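Local coordinates for protein cellulase (Clostridium cellulovorans, PDB 6UI3) that hydrolyses beta-1,4-glucan chains such as cellulose as a broad-specificity endoglucanase, of which this chain is the family 5 glycoside hydrolase catalytic domain, at residues N109-Q112 and G113-E117; I124-G127 and T128-T132; A230-A234 and P235-T239. One frame throughout, in Å; residues are numbered along the deposited sequence.

Contact 1. Residues N109-Q112 and G113-E117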
ATOM      1  N   ASN A 109     -11.778   2.184   6.352  1.00  7.36           N
ATOM      2  CA  ASN A 109     -12.914   1.728   7.139  1.00  7.69           C
ATOM      3  C   ASN A 109     -12.861   2.438   8.488  1.00  8.21           C
ATOM      4  O   ASN A 109     -11.778   2.732   9.007  1.00  8.27           O
ATOM      5  CB  ASN A 109     -12.853   0.224   7.405  1.00  7.94           C
ATOM      6  CG  ASN A 109     -13.577  -0.591   6.364  1.00  8.23           C
ATOM      7  OD1 ASN A 109     -13.450  -0.369   5.155  1.00  9.24           O
ATOM      8  ND2 ASN A 109     -14.319  -1.581   6.825  1.00  8.97           N
ATOM      9  N   LYS A 110     -14.028   2.680   9.082  1.00  8.19           N
ATOM     10  CA  LYS A 110     -14.077   3.295  10.406  0.65  9.00           C
ATOM     11  C   LYS A 110     -13.159   2.582  11.396  1.00  8.74           C
ATOM     12  O   LYS A 110     -12.482   3.224  12.201  1.00  9.22           O
ATOM     13  CB  LYS A 110     -15.520   3.276  10.919  0.65 10.79           C
ATOM     14  CG  LYS A 110     -15.701   3.860  12.307  0.65 13.47           C
ATOM     15  CD  LYS A 110     -15.558   5.362  12.294  0.65 20.81           C
ATOM     16  CE  LYS A 110     -16.439   6.025  13.353  0.65 25.00           C
ATOM     17  NZ  LYS A 110     -16.761   7.446  12.999  0.65 27.21           N
ATOM     18  N   PHE A 111     -13.122   1.250  11.362  1.00  8.08           N
ATOM     19  CA  PHE A 111     -12.332   0.535  12.367  1.00  8.17           C
ATOM     20  C   PHE A 111     -10.833   0.790  12.252  1.00  8.39           C
ATOM     21  O   PHE A 111     -10.102   0.513  13.207  1.00  7.85           O
ATOM     22  CB  PHE A 111     -12.680  -0.965  12.424  1.00  8.08           C
ATOM     23  CG  PHE A 111     -11.995  -1.869  11.400  1.00  7.79           C
ATOM     24  CD1 PHE A 111     -10.697  -2.304  11.598  1.00  8.27           C
ATOM     25  CD2 PHE A 111     -12.685  -2.371  10.312  1.00  8.01           C
ATOM     26  CE1 PHE A 111     -10.091  -3.165  10.716  1.00  7.96           C
ATOM     27  CE2 PHE A 111     -12.066  -3.253   9.420  1.00  8.80           C
ATOM     28  CZ  PHE A 111     -10.783  -3.644   9.636  1.00  8.42           C
ATOM     29  N   GLN A 112     -10.360   1.311  11.121  1.00  7.57           N
ATOM     30  CA  GLN A 112      -8.947   1.646  10.987  1.00  7.37           C
ATOM     31  C   GLN A 112      -8.464   2.556  12.102  1.00  7.83           C
ATOM     32  O   GLN A 112      -7.271   2.540  12.442  1.00  8.51           O
ATOM     33  CB  GLN A 112      -8.718   2.338   9.641  1.00  7.38           C
ATOM     34  CG  GLN A 112      -7.253   2.677   9.346  1.00  8.61           C
ATOM     35  CD  GLN A 112      -7.097   3.400   8.014  1.00  7.89           C
ATOM     36  OE1 GLN A 112      -6.653   2.819   7.034  1.00  9.70           O
ATOM     37  NE2 GLN A 112      -7.494   4.660   7.966  1.00  9.22           N
ATOM     38  N   GLY A 113      -9.348   3.407  12.633  1.00  8.36           N
ATOM     39  CA  GLY A 113      -8.993   4.335  13.693  1.00  8.84           C
ATOM     40  C   GLY A 113      -9.356   3.898  15.096  1.00  8.55           C
ATOM     41  O   GLY A 113      -9.410   4.722  16.011  1.00 10.17           O
ATOM     42  N   GLN A 114      -9.611   2.603  15.270  1.00  8.46           N
ATOM     43  CA  GLN A 114     -10.108   2.056  16.530  1.00  9.04           C
ATOM     44  C   GLN A 114      -9.198   0.959  17.073  1.00  9.00           C
ATOM     45  O   GLN A 114      -9.651   0.051  17.777  1.00  9.45           O
ATOM     46  CB  GLN A 114     -11.551   1.585  16.380  1.00  9.53           C
ATOM     47  CG  GLN A 114     -12.487   2.733  15.972  1.00 10.13           C
ATOM     48  CD  GLN A 114     -13.918   2.287  15.872  1.00 10.98           C
ATOM     49  OE1 GLN A 114     -14.230   1.322  15.189  1.00 11.08           O
ATOM     50  NE2 GLN A 114     -14.797   2.979  16.582  1.00 12.55           N
ATOM     51  N   PHE A 115      -7.892   1.075  16.818  1.00  8.87           N
ATOM     52  CA  PHE A 115      -6.905   0.101  17.301  1.00  9.20           C
ATOM     53  C   PHE A 115      -6.517   0.418  18.738  1.00 10.01           C
ATOM     54  O   PHE A 115      -5.445   0.949  19.037  1.00 11.02           O
ATOM     55  CB  PHE A 115      -5.714   0.020  16.346  1.00  9.31           C
ATOM     56  CG  PHE A 115      -5.991  -0.878  15.161  1.00  8.16           C
ATOM     57  CD1 PHE A 115      -6.827  -0.463  14.130  1.00  8.29           C
ATOM     58  CD2 PHE A 115      -5.474  -2.170  15.111  1.00  8.68           C
ATOM     59  CE1 PHE A 115      -7.150  -1.315  13.079  1.00  7.82           C
ATOM     60  CE2 PHE A 115      -5.783  -3.020  14.064  1.00  8.59           C
ATOM     61  CZ  PHE A 115      -6.602  -2.600  13.044  1.00  8.32           C
ATOM     62  N   ASP A 116      -7.425   0.060  19.646  1.00  9.93           N
ATOM     63  CA  ASP A 116      -7.274   0.261  21.080  1.00 10.20           C
ATOM     64  C   ASP A 116      -8.014  -0.861  21.804  1.00 10.30           C
ATOM     65  O   ASP A 116      -8.821  -1.578  21.218  1.00 10.34           O
ATOM     66  CB  ASP A 116      -7.742   1.666  21.505  1.00 11.96           C
ATOM     67  CG  ASP A 116      -9.124   2.014  20.967  1.00 13.80           C
ATOM     68  OD1 ASP A 116     -10.059   1.256  21.256  1.00 12.70           O
ATOM     69  OD2 ASP A 116      -9.265   3.026  20.232  1.00 14.16           O
ATOM     70  N   GLU A 117      -7.737  -1.011  23.099  1.00 11.73           N
ATOM     71  CA  GLU A 117      -8.370  -2.105  23.837  1.00 13.27           C
ATOM     72  C   GLU A 117      -9.884  -1.964  23.892  1.00 12.81           C
ATOM     73  O   GLU A 117     -10.600  -2.971  23.887  1.00 13.47           O
ATOM     74  CB  GLU A 117      -7.809  -2.204  25.252  1.00 16.08           C
ATOM     75  CG  GLU A 117      -6.462  -2.903  25.323  1.00 21.88           C
ATOM     76  CD  GLU A 117      -6.545  -4.380  24.974  1.00 25.74           C
ATOM     77  OE1 GLU A 117      -7.582  -5.008  25.273  1.00 27.17           O
ATOM     78  OE2 GLU A 117      -5.568  -4.916  24.417  1.00 26.77           O
TER

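Contact 2. Residues I124-G127 and T128-T132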
ATOM      1  N   ILE A 124     -11.448  -6.842  15.529  1.00  8.46           N
ATOM      2  CA  ILE A 124     -11.002  -8.151  15.076  1.00  9.46           C
ATOM      3  C   ILE A 124     -12.171  -8.916  14.464  1.00  9.18           C
ATOM      4  O   ILE A 124     -12.019  -9.614  13.454  1.00  9.19           O
ATOM      5  CB  ILE A 124     -10.266  -8.909  16.198  1.00 10.12           C
ATOM      6  CG1 ILE A 124      -8.953  -8.181  16.546  1.00 10.58           C
ATOM      7  CG2 ILE A 124     -10.000 -10.355  15.783  1.00 11.37           C
ATOM      8  CD1 ILE A 124      -8.150  -8.753  17.671  1.00 12.86           C
ATOM      9  N   ASN A 125     -13.363  -8.778  15.045  1.00  8.82           N
ATOM     10  CA  ASN A 125     -14.541  -9.434  14.482  1.00  9.56           C
ATOM     11  C   ASN A 125     -14.889  -8.875  13.100  1.00  9.51           C
ATOM     12  O   ASN A 125     -15.094  -9.637  12.145  1.00  9.37           O
ATOM     13  CB  ASN A 125     -15.712  -9.302  15.453  1.00 10.64           C
ATOM     14  CG  ASN A 125     -16.951 -10.015  14.971  1.00 11.27           C
ATOM     15  OD1 ASN A 125     -16.954 -11.227  14.757  1.00 13.34           O
ATOM     16  ND2 ASN A 125     -18.008  -9.262  14.780  1.00 12.34           N
ATOM     17  N   GLU A 126     -14.926  -7.545  12.962  1.00  8.62           N
ATOM     18  CA  GLU A 126     -15.224  -6.968  11.655  1.00  8.53           C
ATOM     19  C   GLU A 126     -14.147  -7.322  10.638  1.00  8.31           C
ATOM     20  O   GLU A 126     -14.456  -7.717   9.506  1.00  8.75           O
ATOM     21  CB  GLU A 126     -15.415  -5.451  11.759  1.00  8.75           C
ATOM     22  CG  GLU A 126     -15.766  -4.801  10.420  1.00  8.94           C
ATOM     23  CD  GLU A 126     -16.027  -3.305  10.497  1.00 10.02           C
ATOM     24  OE1 GLU A 126     -16.033  -2.743  11.611  1.00 10.92           O
ATOM     25  OE2 GLU A 126     -16.223  -2.687   9.421  1.00 10.45           O
ATOM     26  N   GLY A 127     -12.879  -7.209  11.013  1.00  8.12           N
ATOM     27  CA  GLY A 127     -11.821  -7.566  10.077  1.00  8.36           C
ATOM     28  C   GLY A 127     -11.876  -9.023   9.660  1.00  8.89           C
ATOM     29  O   GLY A 127     -11.604  -9.362   8.501  1.00  8.64           O
ATOM     30  N   THR A 128     -12.223  -9.908  10.598  1.00  8.62           N
ATOM     31  CA  THR A 128     -12.347 -11.329  10.276  1.00  8.05           C
ATOM     32  C   THR A 128     -13.472 -11.556   9.273  1.00  8.52           C
ATOM     33  O   THR A 128     -13.303 -12.280   8.284  1.00  8.75           O
ATOM     34  CB  THR A 128     -12.600 -12.140  11.547  1.00  8.83           C
ATOM     35  OG1 THR A 128     -11.426 -12.117  12.378  1.00  9.72           O
ATOM     36  CG2 THR A 128     -12.935 -13.590  11.242  1.00  9.90           C
ATOM     37  N   ILE A 129     -14.634 -10.948   9.511  1.00  8.48           N
ATOM     38  CA  ILE A 129     -15.781 -11.163   8.632  1.00  9.06           C
ATOM     39  C   ILE A 129     -15.519 -10.580   7.243  1.00  8.32           C
ATOM     40  O   ILE A 129     -15.848 -11.197   6.220  1.00  8.84           O
ATOM     41  CB  ILE A 129     -17.049 -10.592   9.294  1.00  8.98           C
ATOM     42  CG1 ILE A 129     -17.399 -11.427  10.528  1.00  9.64           C
ATOM     43  CG2 ILE A 129     -18.206 -10.542   8.299  1.00 10.55           C
ATOM     44  CD1 ILE A 129     -18.414 -10.783  11.435  1.00 11.27           C
ATOM     45  N   VAL A 130     -14.901  -9.401   7.181  1.00  8.23           N
ATOM     46  CA  VAL A 130     -14.588  -8.762   5.902  1.00  8.06           C
ATOM     47  C   VAL A 130     -13.518  -9.549   5.152  1.00  7.56           C
ATOM     48  O   VAL A 130     -13.687  -9.866   3.967  1.00  7.58           O
ATOM     49  CB  VAL A 130     -14.200  -7.286   6.125  1.00  8.14           C
ATOM     50  CG1 VAL A 130     -13.604  -6.686   4.859  1.00  8.91           C
ATOM     51  CG2 VAL A 130     -15.406  -6.478   6.600  1.00  9.84           C
ATOM     52  N   TRP A 131     -12.413  -9.889   5.825  1.00  7.32           N
ATOM     53  CA  TRP A 131     -11.360 -10.640   5.153  1.00  6.74           C
ATOM     54  C   TRP A 131     -11.812 -12.029   4.728  1.00  7.38           C
ATOM     55  O   TRP A 131     -11.352 -12.525   3.695  1.00  7.54           O
ATOM     56  CB  TRP A 131     -10.065 -10.702   5.981  1.00  7.20           C
ATOM     57  CG  TRP A 131      -9.202  -9.524   5.659  1.00  6.99           C
ATOM     58  CD1 TRP A 131      -8.857  -8.482   6.483  1.00  7.94           C
ATOM     59  CD2 TRP A 131      -8.624  -9.243   4.383  1.00  7.38           C
ATOM     60  NE1 TRP A 131      -8.075  -7.576   5.787  1.00  8.18           N
ATOM     61  CE2 TRP A 131      -7.941  -8.011   4.493  1.00  7.36           C
ATOM     62  CE3 TRP A 131      -8.623  -9.913   3.154  1.00  7.94           C
ATOM     63  CZ2 TRP A 131      -7.270  -7.432   3.406  1.00  8.22           C
ATOM     64  CZ3 TRP A 131      -7.965  -9.334   2.072  1.00  8.53           C
ATOM     65  CH2 TRP A 131      -7.297  -8.105   2.208  1.00  8.19           C
ATOM     66  N   THR A 132     -12.698 -12.679   5.488  1.00  8.07           N
ATOM     67  CA  THR A 132     -13.212 -13.973   5.042  1.00  8.04           C
ATOM     68  C   THR A 132     -13.919 -13.823   3.704  1.00  8.21           C
ATOM     69  O   THR A 132     -13.741 -14.646   2.802  1.00  8.21           O
ATOM     70  CB  THR A 132     -14.150 -14.564   6.097  1.00  8.87           C
ATOM     71  OG1 THR A 132     -13.414 -14.824   7.304  1.00  9.57           O
ATOM     72  CG2 THR A 132     -14.741 -15.883   5.639  1.00 10.66           C
TER

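Contact 3. Residues A230-A234 and P235-T239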
ATOM      1  N   ALA A 230       8.724  15.956   2.192  1.00  7.29           N
ATOM      2  CA  ALA A 230       8.022  15.039   1.306  1.00  7.56           C
ATOM      3  C   ALA A 230       6.515  15.207   1.296  1.00  7.72           C
ATOM      4  O   ALA A 230       5.882  14.954   0.262  1.00  9.27           O
ATOM      5  CB  ALA A 230       8.340  13.577   1.646  1.00  9.01           C
ATOM      6  N   LEU A 231       5.904  15.568   2.418  1.00  7.95           N
ATOM      7  CA  LEU A 231       4.455  15.533   2.519  1.00  9.44           C
ATOM      8  C   LEU A 231       3.821  16.756   3.159  1.00  9.90           C
ATOM      9  O   LEU A 231       2.636  16.992   2.918  1.00 11.69           O
ATOM     10  CB  LEU A 231       3.998  14.270   3.264  1.00 11.34           C
ATOM     11  CG  LEU A 231       2.517  13.889   3.242  1.00 13.62           C
ATOM     12  CD1 LEU A 231       2.016  13.802   1.823  1.00 16.55           C
ATOM     13  CD2 LEU A 231       2.314  12.568   3.968  1.00 16.18           C
ATOM     14  N   ASN A 232       4.544  17.535   3.949  1.00  9.17           N
ATOM     15  CA  ASN A 232       3.973  18.747   4.530  1.00  9.06           C
ATOM     16  C   ASN A 232       3.763  19.766   3.422  1.00  9.46           C
ATOM     17  O   ASN A 232       4.721  20.195   2.779  1.00 11.01           O
ATOM     18  CB  ASN A 232       4.967  19.280   5.553  1.00  9.68           C
ATOM     19  CG  ASN A 232       4.423  20.396   6.403  1.00 10.60           C
ATOM     20  OD1 ASN A 232       3.452  21.062   6.063  1.00 10.99           O
ATOM     21  ND2 ASN A 232       5.105  20.638   7.516  1.00 11.48           N
ATOM     22  N   ILE A 233       2.513  20.183   3.208  1.00  9.00           N
ATOM     23  CA  ILE A 233       2.163  21.081   2.118  1.00 10.16           C
ATOM     24  C   ILE A 233       2.064  22.537   2.548  1.00 10.83           C
ATOM     25  O   ILE A 233       1.748  23.395   1.714  1.00 12.09           O
ATOM     26  CB  ILE A 233       0.862  20.646   1.406  1.00 11.62           C
ATOM     27  CG1 ILE A 233      -0.333  20.626   2.359  1.00 12.69           C
ATOM     28  CG2 ILE A 233       1.038  19.274   0.770  1.00 12.62           C
ATOM     29  CD1 ILE A 233      -1.702  20.460   1.662  1.00 14.06           C
ATOM     30  N   ALA A 234       2.299  22.849   3.811  1.00 10.28           N
ATOM     31  CA  ALA A 234       2.175  24.232   4.250  1.00  9.40           C
ATOM     32  C   ALA A 234       3.154  25.128   3.496  1.00  9.45           C
ATOM     33  O   ALA A 234       4.270  24.715   3.156  1.00  9.89           O
ATOM     34  CB  ALA A 234       2.441  24.324   5.750  1.00 11.07           C
ATOM     35  N   PRO A 235       2.775  26.365   3.223  1.00  9.80           N
ATOM     36  CA  PRO A 235       3.725  27.282   2.592  1.00  9.95           C
ATOM     37  C   PRO A 235       4.907  27.533   3.520  1.00  9.47           C
ATOM     38  O   PRO A 235       4.773  27.500   4.743  1.00 10.40           O
ATOM     39  CB  PRO A 235       2.902  28.551   2.363  1.00 11.27           C
ATOM     40  CG  PRO A 235       1.778  28.459   3.351  1.00 12.99           C
ATOM     41  CD  PRO A 235       1.483  27.013   3.521  1.00 10.84           C
ATOM     42  N   GLY A 236       6.070  27.798   2.922  1.00  9.58           N
ATOM     43  CA  GLY A 236       7.282  28.068   3.667  1.00 10.79           C
ATOM     44  C   GLY A 236       8.033  26.855   4.146  1.00 10.69           C
ATOM     45  O   GLY A 236       9.083  27.013   4.784  1.00 12.23           O
ATOM     46  N   THR A 237       7.531  25.659   3.886  1.00  8.79           N
ATOM     47  CA  THR A 237       8.190  24.422   4.291  1.00  8.41           C
ATOM     48  C   THR A 237       9.340  24.095   3.344  1.00  8.99           C
ATOM     49  O   THR A 237       9.469  24.675   2.265  1.00  9.86           O
ATOM     50  CB  THR A 237       7.176  23.283   4.344  1.00  9.16           C
ATOM     51  OG1 THR A 237       6.498  23.191   3.086  1.00  9.71           O
ATOM     52  CG2 THR A 237       6.178  23.491   5.489  1.00 10.68           C
ATOM     53  N   PRO A 238      10.197  23.148   3.719  1.00  8.22           N
ATOM     54  CA  PRO A 238      11.372  22.848   2.887  1.00  9.21           C
ATOM     55  C   PRO A 238      11.010  22.352   1.496  1.00  8.58           C
ATOM     56  O   PRO A 238      10.071  21.574   1.321  1.00  8.82           O
ATOM     57  CB  PRO A 238      12.097  21.753   3.684  1.00 10.89           C
ATOM     58  CG  PRO A 238      11.714  22.004   5.099  1.00 11.47           C
ATOM     59  CD  PRO A 238      10.274  22.492   5.037  1.00  9.75           C
ATOM     60  N   THR A 239      11.820  22.769   0.514  1.00  9.22           N
ATOM     61  CA  THR A 239      11.721  22.315  -0.862  1.00  9.33           C
ATOM     62  C   THR A 239      12.992  21.654  -1.382  1.00  8.83           C
ATOM     63  O   THR A 239      12.940  21.024  -2.439  1.00  9.27           O
ATOM     64  CB  THR A 239      11.370  23.482  -1.799  1.00 10.45           C
ATOM     65  OG1 THR A 239      12.436  24.436  -1.822  1.00 10.81           O
ATOM     66  CG2 THR A 239      10.109  24.185  -1.358  1.00 11.05           C
TER

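Contact 1. Residues N109-Q112 and G113-E117
The buried rings of Phe111 and Phe115, four residues apart, meet at one corner. CE1 of Phe115 comes up to the edge of the Phe111 ring, near its plane, 4.0 Å from Phe111 CD1. Phe111 reaches this place through an uncommon rotamer, its CG lying between the backbone N and the carbonyl carbon (chi1 83°). Phe115 swings the other way, CG anti to its own carbonyl carbon (chi1 -82°), which brings CD1 back to 3.5 Å from the carbonyl oxygen of Gln112, with Phe111 O equally close to the ring.

Gln114 runs out straight beyond CG and lies across the start of the turn. Its OE1 stops 3.5 Å from Phe111 CA, while its CG packs 3.8 Å from Lys110 O; these are plain van der Waals contacts. The backbone beneath is held by two successive i to i+3 hydrogen bonds of the 3-10 turn, Gly113 N to Lys110 O at 3.2 Å and Gln114 N to Phe111 O at 3.0 Å. The extended side chain of Gln112 finds its partners outside the turn: OE1 accepts hydrogen bonds from Gln152 N and Asn151 ND2, and NE2 is hydrogen-bonded to His108 ND1. Ile123 of helix 120-137 packs on both phenylalanines, and Tyr172 meets the Phe115 ring edge to face.

The whole is a short 3-10 turn, with Phe115 at the centre of an inverse gamma turn beyond it, in a beta-alpha loop of a TIM barrel.

Contact 2. Residues I124-G127 and T128-T132
Thr128 turns its hydroxyl back along the helix onto the carbonyl of Ile124, so that one oxygen takes two hydrogen bonds from a single residue. OG1 donates to Ile124 O at 2.8 Å and the amide Thr128 N to the same atom at 2.9 Å, the two donors arriving from opposite faces of the carbonyl plane. The torsion responsible sets OG1 anti to the carbonyl carbon (chi1 -68°), beside the backbone N. One turn on, Thr132 repeats the grip, its OG1 lying 2.7 Å from Thr128 O, which also accepts from Thr132 N.

The other backbone bonds are regular i to i+4 pairs: Ile129 N to Asn125 O, Val130 N to Glu126 O and Trp131 N to Gly127 O.

The remaining side-chain contacts are van der Waals. The CD1 methyl of Ile129 lies against the amide of Asn125, 3.7 Å from both OD1 and ND2, the two side chains crossing at an angle. Glu126 and Val130 instead extend from the helix alongside each other, Glu126 CG 4.2 Å from Val130 CG2. The indole of Trp131 presents its edge to Gly127 O, which lies 3.5 Å from CD1.

Glu126 OE2 is hydrogen-bonded to Tyr73 OH, and Trp131 NE1 to Thr149 O. Helix 120-137 links strands 101-105 and 145-148 in a beta-alpha-beta unit; Trp131 meets Phe147 of the latter strand and Ile176 of helix 163-182, while Thr128 and Thr132 pack on Val179 of that helix.

Contact 3. Residues A230-A234 and P235-T239
One carbonyl oxygen, Ala234 O, takes two hydrogen bonds from the same residue, Thr237, and of these the short one comes from the hydroxyl and the weak one from the amide. Thr237 OG1 donates at 2.7 Å to Ala234 O, lying in the plane of that carbonyl with a C=O...O angle of 160°. The customary turn bond, from Thr237 N to Ala234 O, is stretched to 3.5 Å. The hydroxyl gets there by standing between the backbone N and the carbonyl carbon of its own residue (chi1 54°), a rotation that also directs CG2 back toward Asn232.

That methyl rests against the amide of Asn232, 3.7 Å from each of Asn232 CG, OD1 and ND2, the two side chains crossing. Asn232 is itself pinned at both ends of its amide: OD1 accepts from Ala234 N at 3.1 Å, making an Asx turn, and ND2 is hydrogen-bonded to Asn228 OD1. The Asx turn runs directly into the type II turn from Ala234 to Thr237, Ala234 belonging to both. Pro235 and Gly236 fill the two middle positions of the latter; the third position takes a positive phi (82°), which favours the glycine found there.

Lys277 NZ is hydrogen-bonded to Thr237 OG1, Asn232 O and Pro238 O, drawing both limbs together from a separate loop. This exposed loop follows helix 227-230, with Asn232 touching Tyr227 and Pro238 touching Asn228, and leads into helix 243-261; Lys277 belongs to the loop between strand 267-272 and helix 280-296.

From the N terminus the three contacts follow in series, none nested in or crossing another. Contact 1 closes a turn in the loop after strand 101-105; contact 2, just beyond it in the same beta-alpha-beta unit, closes no loop, being one stretch of helix 120-137. Their centres are 13 Å apart, and they touch where the Phe111 ring packs on Glu126 and Gly127, so the loop is laid against the helix it leads into. Contact 3 closes a surface turn between helices 227-230 and 243-261, across the chain's centre from contact 2. It touches neither of the others, its nearest atoms lying about 13 Å from contact 1 and about 22 Å from contact 2.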